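S12 family peptidase (Streptomyces sp. 82F2, PDB 3WWX) is a D-stereospecific amidohydrolase of the serine beta-lactamase-like family, probably cleaving amide or peptide bonds next to D-amino acid residues. Local coordinates at residues 26-35 with 244-252; 294-302 with 310-318. One frame throughout, in Å; residues are numbered along the deposited sequence.

Both contacts belong to the large antiparallel sheet of the beta-lactamase-like fold and the helix 244-255 that lies on it. The centres of contact 1 and contact 2 are about 11 Å apart. Contact 2 pairs two neighbouring strands of the sheet, while contact 1 sets the helix against strand 24-31, which is separated from that hairpin by strand 320-326. Tyr251 and Arg252 of the helix bring the two together: Tyr251 CE2 lies 3.5 Å from Ala312 CB, and Arg252 CZ 3.3 Å from Gly318 O. Bound octane 1,8-diamine sits nearer contact 2, about 8 Å from the side chain of Ser310, against about 14 Å from that of Val26.

Contact 1. Residues 26-35 with 244-252; sequences VAQARDGRDR and SRDLQTFYR
The guanidinium groups of Arg35 and Arg245 lie flat on one another, their centres 4.1 Å apart and their planes only 9° from parallel. The stack is offset: Arg245 CD sits over the centre of the Arg35 group, whereas Arg35 NH2 lies over the rim of the Arg245 group. At the edge of the Arg35 guanidinium is the Gln28 amide, and Arg35 NH1 donates a 2.7 Å hydrogen bond to Gln28 OE1, reaching it from above the carbonyl plane. This bond probably offsets part of the like-charge repulsion and fixes the rotation of the Arg35 group; a bend at chi3 (51°) folds Arg35 back to reach it. Gln28 CG packs on Ser244 CB at 3.6 Å, while Gln28 NE2 is held by Gly45 O.

Deeper in the interface, Gln248 turns its amide across the strand. Gln248 NE2 hydrogen-bonds Ser244 O at 2.9 Å within the helix and lies 3.2 Å from Gln28 CB, and Gln248 OE1 is bound by Ser321 OG of the adjacent strand. Farther along, Arg252 bends at chi3 toward the end of the strand, with Arg30 CD and NH1 over one face of its guanidinium and the two planes 48° apart. Its NH1 and NH2 make weak bonds to Arg30 O (3.1 Å) and Gly32 O (3.3 Å) respectively; NH1 also binds Ser321 OG. Together these bonds probably ease the close approach of the Arg30 and Arg252 charges, near the turn between strands 24-31 and 36-41.

The helix and strand segments approach to 8.0 Å between axes. A helix packed on an antiparallel sheet is as expected for the alpha/beta domain of the serine beta-lactamase-like fold, to which the S12 peptidases belong.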
loop_
_atom_site.group_PDB
_atom_site.type_symbol
_atom_site.label_atom_id
_atom_site.label_comp_id
_atom_site.label_asym_id
_atom_site.label_seq_id
_atom_site.Cartn_x
_atom_site.Cartn_y
_atom_site.Cartn_z
ATOM N N VAL A 26 0.179 17.187 -2.336
ATOM C CA VAL A 26 0.065 17.089 -3.788
ATOM C C VAL A 26 -0.994 16.064 -4.159
ATOM O O VAL A 26 -1.160 15.052 -3.469
ATOM C CB VAL A 26 1.421 16.695 -4.447
ATOM C CG1 VAL A 26 1.992 15.416 -3.829
ATOM C CG2 VAL A 26 1.302 16.556 -5.955
ATOM N N ALA A 27 -1.714 16.324 -5.249
ATOM C CA ALA A 27 -2.609 15.330 -5.835
ATOM C C ALA A 27 -2.688 15.549 -7.322
ATOM O O ALA A 27 -2.419 16.649 -7.828
ATOM C CB ALA A 27 -4.004 15.388 -5.214
ATOM N N GLN A 28 -2.982 14.467 -8.028
ATOM C CA GLN A 28 -3.360 14.536 -9.423
ATOM C C GLN A 28 -4.620 13.731 -9.607
ATOM O O GLN A 28 -4.876 12.787 -8.862
ATOM C CB GLN A 28 -2.269 13.993 -10.332
ATOM C CG GLN A 28 -1.000 14.828 -10.363
ATOM C CD GLN A 28 0.064 14.223 -11.264
ATOM O OE1 GLN A 28 -0.253 13.481 -12.202
ATOM N NE2 GLN A 28 1.331 14.524 -10.993
ATOM N N ALA A 29 -5.402 14.094 -10.622
ATOM C CA ALA A 29 -6.661 13.410 -10.879
ATOM C C ALA A 29 -6.953 13.440 -12.359
ATOM O O ALA A 29 -6.430 14.273 -13.092
ATOM C CB ALA A 29 -7.796 14.066 -10.108
ATOM N N ARG A 30 -7.782 12.517 -12.795
ATOM C CA ARG A 30 -8.186 12.463 -14.196
ATOM C C ARG A 30 -9.589 11.902 -14.230
ATOM O O ARG A 30 -9.817 10.715 -13.989
ATOM C CB ARG A 30 -7.196 11.622 -15.016
ATOM C CG ARG A 30 -7.469 11.589 -16.497
ATOM C CD ARG A 30 -6.282 10.922 -17.188
ATOM N NE ARG A 30 -6.432 10.892 -18.629
ATOM C CZ ARG A 30 -6.339 9.799 -19.379
ATOM N NH1 ARG A 30 -6.081 8.617 -18.837
ATOM N NH2 ARG A 30 -6.500 9.902 -20.691
ATOM N N ASP A 31 -10.537 12.793 -14.515
ATOM C CA ASP A 31 -11.956 12.462 -14.520
ATOM C C ASP A 31 -12.381 12.261 -15.978
ATOM O O ASP A 31 -12.624 13.211 -16.711
ATOM C CB ASP A 31 -12.729 13.567 -13.801
ATOM C CG ASP A 31 -14.179 13.213 -13.563
ATOM O OD1 ASP A 31 -14.775 12.579 -14.459
ATOM O OD2 ASP A 31 -14.737 13.553 -12.483
ATOM N N GLY A 32 -12.435 11.001 -16.390
ATOM C CA GLY A 32 -12.692 10.657 -17.784
ATOM C C GLY A 32 -11.400 10.812 -18.578
ATOM O O GLY A 32 -10.771 9.809 -18.940
ATOM N N ARG A 33 -11.024 12.069 -18.828
ATOM C CA ARG A 33 -9.789 12.449 -19.511
ATOM C C ARG A 33 -9.319 13.766 -18.908
ATOM O O ARG A 33 -10.027 14.373 -18.106
ATOM C CB ARG A 33 -10.020 12.633 -21.008
ATOM C CG ARG A 33 -10.235 11.321 -21.766
ATOM C CD ARG A 33 -10.338 11.557 -23.282
ATOM N NE ARG A 33 -9.070 12.037 -23.820
ATOM C CZ ARG A 33 -8.021 11.255 -24.073
ATOM N NH1 ARG A 33 -8.087 9.946 -23.856
ATOM N NH2 ARG A 33 -6.900 11.782 -24.548
ATOM N N ASP A 34 -8.115 14.180 -19.285
ATOM C CA ASP A 34 -7.569 15.511 -18.942
ATOM C C ASP A 34 -7.048 15.582 -17.502
ATOM O O ASP A 34 -7.754 15.965 -16.581
ATOM C CB ASP A 34 -8.592 16.622 -19.221
ATOM C CG ASP A 34 -9.098 16.577 -20.649
ATOM O OD1 ASP A 34 -8.255 16.594 -21.571
ATOM O OD2 ASP A 34 -10.327 16.461 -20.842
ATOM N N ARG A 35 -5.784 15.206 -17.346
ATOM C CA ARG A 35 -5.161 15.094 -16.027
ATOM C C ARG A 35 -4.909 16.458 -15.381
ATOM O O ARG A 35 -4.276 17.320 -15.985
ATOM C CB ARG A 35 -3.853 14.308 -16.155
ATOM C CG ARG A 35 -3.186 13.920 -14.816
ATOM C CD ARG A 35 -2.044 12.930 -15.066
ATOM N NE ARG A 35 -1.127 13.427 -16.096
ATOM C CZ ARG A 35 -0.043 14.176 -15.878
ATOM N NH1 ARG A 35 0.335 14.519 -14.645
ATOM N NH2 ARG A 35 0.689 14.573 -16.912
ATOM N N SER A 244 2.193 10.890 -8.462
ATOM C CA SER A 244 0.738 10.913 -8.523
ATOM C C SER A 244 0.207 10.606 -9.918
ATOM O O SER A 244 -0.968 10.334 -10.052
ATOM C CB SER A 244 0.215 12.270 -8.081
ATOM O OG SER A 244 0.702 12.619 -6.787
ATOM N N ARG A 245 1.068 10.667 -10.921
ATOM C CA ARG A 245 0.708 10.277 -12.287
ATOM C C ARG A 245 0.762 8.757 -12.458
ATOM O O ARG A 245 -0.226 8.122 -12.852
ATOM C CB ARG A 245 1.648 10.931 -13.287
ATOM C CG ARG A 245 1.295 10.676 -14.742
ATOM C CD ARG A 245 2.253 11.340 -15.691
ATOM N NE ARG A 245 1.802 11.171 -17.074
ATOM C CZ ARG A 245 2.401 11.712 -18.131
ATOM N NH1 ARG A 245 3.480 12.469 -17.974
ATOM N NH2 ARG A 245 1.917 11.497 -19.349
ATOM N N ASP A 246 1.906 8.161 -12.132
ATOM C CA ASP A 246 2.085 6.731 -12.307
ATOM C C ASP A 246 1.078 5.946 -11.475
ATOM O O ASP A 246 0.617 4.898 -11.890
ATOM C CB ASP A 246 3.486 6.309 -11.879
ATOM C CG ASP A 246 4.552 6.592 -12.932
ATOM O OD1 ASP A 246 4.280 7.285 -13.942
ATOM O OD2 ASP A 246 5.699 6.122 -12.714
ATOM N N LEU A 247 0.761 6.428 -10.275
ATOM C CA LEU A 247 -0.189 5.674 -9.459
ATOM C C LEU A 247 -1.552 5.600 -10.138
ATOM O O LEU A 247 -2.218 4.564 -10.095
ATOM C CB LEU A 247 -0.311 6.235 -8.046
ATOM C CG LEU A 247 0.879 5.960 -7.132
ATOM C CD1 LEU A 247 0.616 6.636 -5.801
ATOM C CD2 LEU A 247 1.140 4.481 -6.943
ATOM N N GLN A 248 -1.953 6.699 -10.774
ATOM C CA GLN A 248 -3.197 6.681 -11.536
ATOM C C GLN A 248 -3.095 5.736 -12.731
ATOM O O GLN A 248 -4.003 4.938 -12.986
ATOM C CB GLN A 248 -3.562 8.069 -12.035
ATOM C CG GLN A 248 -3.944 9.039 -10.964
ATOM C CD GLN A 248 -4.265 10.361 -11.579
ATOM O OE1 GLN A 248 -5.377 10.565 -12.086
ATOM N NE2 GLN A 248 -3.281 11.232 -11.641
ATOM N N THR A 249 -1.992 5.806 -13.467
ATOM C CA THR A 249 -1.815 4.907 -14.615
ATOM C C THR A 249 -1.996 3.442 -14.201
ATOM O O THR A 249 -2.681 2.643 -14.859
ATOM C CB THR A 249 -0.431 5.109 -15.230
ATOM O OG1 THR A 249 -0.321 6.483 -15.624
ATOM C CG2 THR A 249 -0.218 4.182 -16.428
ATOM N N PHE A 250 -1.395 3.097 -13.073
ATOM C CA PHE A 250 -1.472 1.743 -12.561
ATOM C C PHE A 250 -2.895 1.356 -12.149
ATOM O O PHE A 250 -3.432 0.344 -12.636
ATOM C CB PHE A 250 -0.518 1.555 -11.371
ATOM C CG PHE A 250 -0.740 0.249 -10.631
ATOM C CD1 PHE A 250 -0.477 -0.971 -11.247
ATOM C CD2 PHE A 250 -1.221 0.241 -9.322
ATOM C CE1 PHE A 250 -0.694 -2.157 -10.576
ATOM C CE2 PHE A 250 -1.432 -0.949 -8.652
ATOM C CZ PHE A 250 -1.167 -2.155 -9.291
ATOM N N TYR A 251 -3.539 2.141 -11.291
ATOM C CA TYR A 251 -4.859 1.745 -10.815
ATOM C C TYR A 251 -5.910 1.771 -11.938
ATOM O O TYR A 251 -6.797 0.912 -11.970
ATOM C CB TYR A 251 -5.300 2.584 -9.603
ATOM C CG TYR A 251 -4.679 2.091 -8.298
ATOM C CD1 TYR A 251 -5.241 1.042 -7.588
ATOM C CD2 TYR A 251 -3.544 2.685 -7.791
ATOM C CE1 TYR A 251 -4.677 0.579 -6.408
ATOM C CE2 TYR A 251 -2.957 2.211 -6.614
ATOM C CZ TYR A 251 -3.541 1.175 -5.933
ATOM O OH TYR A 251 -2.931 0.751 -4.780
ATOM N N ARG A 252 -5.795 2.713 -12.867
ATOM C CA ARG A 252 -6.696 2.721 -14.028
ATOM C C ARG A 252 -6.508 1.442 -14.838
ATOM O O ARG A 252 -7.482 0.751 -15.141
ATOM C CB ARG A 252 -6.435 3.938 -14.918
ATOM C CG ARG A 252 -6.779 5.286 -14.274
ATOM C CD ARG A 252 -6.352 6.465 -15.156
ATOM N NE ARG A 252 -7.273 6.641 -16.272
ATOM C CZ ARG A 252 -8.375 7.378 -16.230
ATOM N NH1 ARG A 252 -8.680 8.088 -15.153
ATOM N NH2 ARG A 252 -9.163 7.412 -17.296
#

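Contact 2. Residues 294-302 with 310-318; sequences CGVEVWGHG and SLAQVTRDG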
loop_
_atom_site.group_PDB
_atom_site.type_symbol
_atom_site.label_atom_id
_atom_site.label_comp_id
_atom_site.label_asym_id
_atom_site.label_seq_id
_atom_site.Cartn_x
_atom_site.Cartn_y
_atom_site.Cartn_z
ATOM N N CYS A 294 -21.688 10.448 -1.874
ATOM C CA CYS A 294 -22.533 10.675 -3.048
ATOM C C CYS A 294 -22.830 9.387 -3.804
ATOM O O CYS A 294 -23.443 9.433 -4.871
ATOM C CB CYS A 294 -21.892 11.674 -3.996
ATOM S SG CYS A 294 -20.362 11.100 -4.794
ATOM N N GLY A 295 -22.412 8.248 -3.268
ATOM C CA GLY A 295 -22.751 6.952 -3.844
ATOM C C GLY A 295 -21.737 6.406 -4.841
ATOM O O GLY A 295 -21.824 5.260 -5.269
ATOM N N VAL A 296 -20.748 7.214 -5.174
ATOM C CA VAL A 296 -19.685 6.738 -6.046
ATOM C C VAL A 296 -18.800 5.745 -5.301
ATOM O O VAL A 296 -18.336 6.005 -4.169
ATOM C CB VAL A 296 -18.848 7.892 -6.613
ATOM C CG1 VAL A 296 -17.624 7.387 -7.355
ATOM C CG2 VAL A 296 -19.686 8.758 -7.565
ATOM N N GLU A 297 -18.567 4.616 -5.951
ATOM C CA GLU A 297 -17.751 3.550 -5.413
ATOM C C GLU A 297 -16.342 3.673 -5.969
ATOM O O GLU A 297 -16.135 3.755 -7.182
ATOM C CB GLU A 297 -18.359 2.213 -5.825
ATOM C CG GLU A 297 -17.582 1.003 -5.382
ATOM C CD GLU A 297 -18.160 -0.287 -5.951
ATOM O OE1 GLU A 297 -17.748 -0.756 -7.049
ATOM O OE2 GLU A 297 -19.039 -0.840 -5.257
ATOM N N VAL A 298 -15.363 3.688 -5.066
ATOM C CA VAL A 298 -13.961 3.777 -5.466
ATOM C C VAL A 298 -13.184 2.578 -4.978
ATOM O O VAL A 298 -13.512 1.962 -3.963
ATOM C CB VAL A 298 -13.293 5.075 -4.983
ATOM C CG1 VAL A 298 -13.861 6.253 -5.752
ATOM C CG2 VAL A 298 -13.445 5.277 -3.472
ATOM N N TRP A 299 -12.150 2.258 -5.748
ATOM C CA TRP A 299 -11.263 1.124 -5.537
ATOM C C TRP A 299 -9.839 1.640 -5.471
ATOM O O TRP A 299 -9.427 2.472 -6.278
ATOM C CB TRP A 299 -11.391 0.107 -6.692
ATOM C CG TRP A 299 -12.733 -0.548 -6.701
ATOM C CD1 TRP A 299 -13.894 -0.050 -7.240
ATOM C CD2 TRP A 299 -13.065 -1.817 -6.132
ATOM N NE1 TRP A 299 -14.927 -0.927 -7.013
ATOM C CE2 TRP A 299 -14.443 -2.023 -6.345
ATOM C CE3 TRP A 299 -12.334 -2.795 -5.451
ATOM C CZ2 TRP A 299 -15.105 -3.174 -5.919
ATOM C CZ3 TRP A 299 -12.985 -3.932 -5.017
ATOM C CH2 TRP A 299 -14.367 -4.113 -5.244
ATOM N N GLY A 300 -9.057 1.137 -4.529
ATOM C CA GLY A 300 -7.692 1.629 -4.414
ATOM C C GLY A 300 -7.054 1.167 -3.124
ATOM O O GLY A 300 -7.344 0.082 -2.639
ATOM N N HIS A 301 -6.188 1.994 -2.557
ATOM C CA HIS A 301 -5.503 1.622 -1.327
ATOM C C HIS A 301 -4.887 2.880 -0.756
ATOM O O HIS A 301 -4.501 3.782 -1.495
ATOM C CB HIS A 301 -4.409 0.584 -1.638
ATOM C CG HIS A 301 -4.143 -0.399 -0.531
ATOM N ND1 HIS A 301 -3.387 -0.100 0.581
ATOM C CD2 HIS A 301 -4.500 -1.699 -0.405
ATOM C CE1 HIS A 301 -3.314 -1.175 1.359
ATOM N NE2 HIS A 301 -3.981 -2.151 0.787
ATOM N N GLY A 302 -4.784 2.923 0.570
ATOM C CA GLY A 302 -4.042 3.999 1.208
ATOM C C GLY A 302 -2.624 3.544 1.458
ATOM O O GLY A 302 -2.332 2.349 1.439
ATOM N N SER A 310 -0.241 8.464 1.700
ATOM C CA SER A 310 -0.558 8.422 0.282
ATOM C C SER A 310 -1.965 7.917 0.064
ATOM O O SER A 310 -2.518 7.178 0.884
ATOM C CB SER A 310 0.413 7.500 -0.458
ATOM O OG SER A 310 1.746 7.952 -0.299
ATOM N N LEU A 311 -2.548 8.360 -1.045
ATOM C CA LEU A 311 -3.870 7.905 -1.434
ATOM C C LEU A 311 -3.859 7.622 -2.938
ATOM O O LEU A 311 -3.117 8.229 -3.708
ATOM C CB LEU A 311 -4.952 8.930 -1.036
ATOM C CG LEU A 311 -4.820 10.295 -1.674
ATOM C CD1 LEU A 311 -5.681 10.381 -2.938
ATOM C CD2 LEU A 311 -5.211 11.400 -0.679
ATOM N N ALA A 312 -4.698 6.673 -3.336
ATOM C CA ALA A 312 -4.843 6.287 -4.747
ATOM C C ALA A 312 -6.187 5.609 -4.888
ATOM O O ALA A 312 -6.469 4.635 -4.191
ATOM C CB ALA A 312 -3.740 5.341 -5.172
ATOM N N GLN A 313 -7.026 6.141 -5.767
ATOM C CA GLN A 313 -8.400 5.646 -5.912
ATOM C C GLN A 313 -8.855 5.765 -7.351
ATOM O O GLN A 313 -8.458 6.688 -8.052
ATOM C CB GLN A 313 -9.346 6.474 -5.039
ATOM C CG GLN A 313 -9.079 6.355 -3.524
ATOM C CD GLN A 313 -9.361 4.979 -2.944
ATOM O OE1 GLN A 313 -10.158 4.203 -3.484
ATOM N NE2 GLN A 313 -8.745 4.679 -1.806
ATOM N N VAL A 314 -9.684 4.820 -7.772
ATOM C CA VAL A 314 -10.294 4.881 -9.086
ATOM C C VAL A 314 -11.722 4.349 -9.031
ATOM O O VAL A 314 -12.049 3.509 -8.195
ATOM C CB VAL A 314 -9.450 4.112 -10.103
ATOM C CG1 VAL A 314 -9.457 2.596 -9.858
ATOM C CG2 VAL A 314 -9.848 4.455 -11.499
ATOM N N THR A 315 -12.580 4.814 -9.941
ATOM C CA THR A 315 -13.890 4.186 -10.079
ATOM C C THR A 315 -13.723 2.780 -10.660
ATOM O O THR A 315 -12.668 2.433 -11.181
ATOM C CB THR A 315 -14.819 5.065 -10.937
ATOM O OG1 THR A 315 -14.116 5.421 -12.132
ATOM C CG2 THR A 315 -15.181 6.336 -10.178
ATOM N N ARG A 316 -14.762 1.957 -10.570
ATOM C CA ARG A 316 -14.630 0.544 -10.903
ATOM C C ARG A 316 -14.246 0.277 -12.354
ATOM O O ARG A 316 -13.565 -0.715 -12.644
ATOM C CB ARG A 316 -15.935 -0.188 -10.576
ATOM C CG ARG A 316 -15.955 -1.667 -10.927
ATOM C CD ARG A 316 -14.884 -2.459 -10.221
ATOM N NE ARG A 316 -14.903 -3.868 -10.618
ATOM C CZ ARG A 316 -14.297 -4.346 -11.700
ATOM N NH1 ARG A 316 -13.606 -3.537 -12.494
ATOM N NH2 ARG A 316 -14.389 -5.638 -11.999
ATOM N N ASP A 317 -14.682 1.138 -13.266
ATOM C CA ASP A 317 -14.324 0.949 -14.660
ATOM C C ASP A 317 -12.998 1.608 -14.997
ATOM O O ASP A 317 -12.582 1.587 -16.159
ATOM C CB ASP A 317 -15.434 1.425 -15.605
ATOM C CG ASP A 317 -15.662 2.916 -15.577
ATOM O OD1 ASP A 317 -14.977 3.659 -14.852
ATOM O OD2 ASP A 317 -16.552 3.369 -16.334
ATOM N N GLY A 318 -12.307 2.161 -13.993
ATOM C CA GLY A 318 -11.026 2.784 -14.229
ATOM C C GLY A 318 -11.057 4.138 -14.925
ATOM O O GLY A 318 -10.017 4.657 -15.352
HETATM O O HOH W 1 -17.221 2.897 -9.443
HETATM O O HOH W 2 -6.368 5.895 -0.881
#
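Trp299 and Arg316 meet across the pairing of the two strands, with Arg316 CD over one face of the indole, 4.0 Å from the centroid of its five-membered ring, in a CH-pi contact. Arg316 CG is anti to the backbone N, and a bend at chi2 (59°) then carries CD over the ring; its guanidinium plane stands 77° from the indole, so the aliphatic part of the chain does the touching. At the ring edge, Trp299 NE1 donates a 2.8 Å hydrogen bond to Glu297 OE1, which it meets from above the carboxylate plane. The extended Glu297 chain runs alongside Arg316, pointing the same way. Water 1 bridges the two backbones beside this pair, donating to Glu297 O and accepting from Arg316 N.

Trp299 and Val314 form an antiparallel hydrogen-bonded pair, Trp299 N to Val314 O and Val314 N to Trp299 O both at 2.8 Å. Val314 CG1 lies between its own N and carbonyl carbon (chi1 68°), which brings it to 3.6 Å from Trp299 O. On the other face, Gln313 bends at chi2 and lays its amide over Gly300, whose lack of a side chain leaves room for it, and against Val298 CG2. His301 N bonds Ala312 O at 3.1 Å, while the imidazole is fixed at both nitrogens: ND1 donates in plane to a lone pair of Gly302 O at 2.8 Å, and NE2 bonds Tyr283 OH.

The hairpin occupies the middle of the eight-stranded sheet, between strands 288-291 and 320-326. Helix 244-255 packs on the face carrying His301, Ala312 and Val314, through Tyr251 and Leu255, whereas helix 334-343 meets Val298, Leu311 and Gln313 from the opposite face.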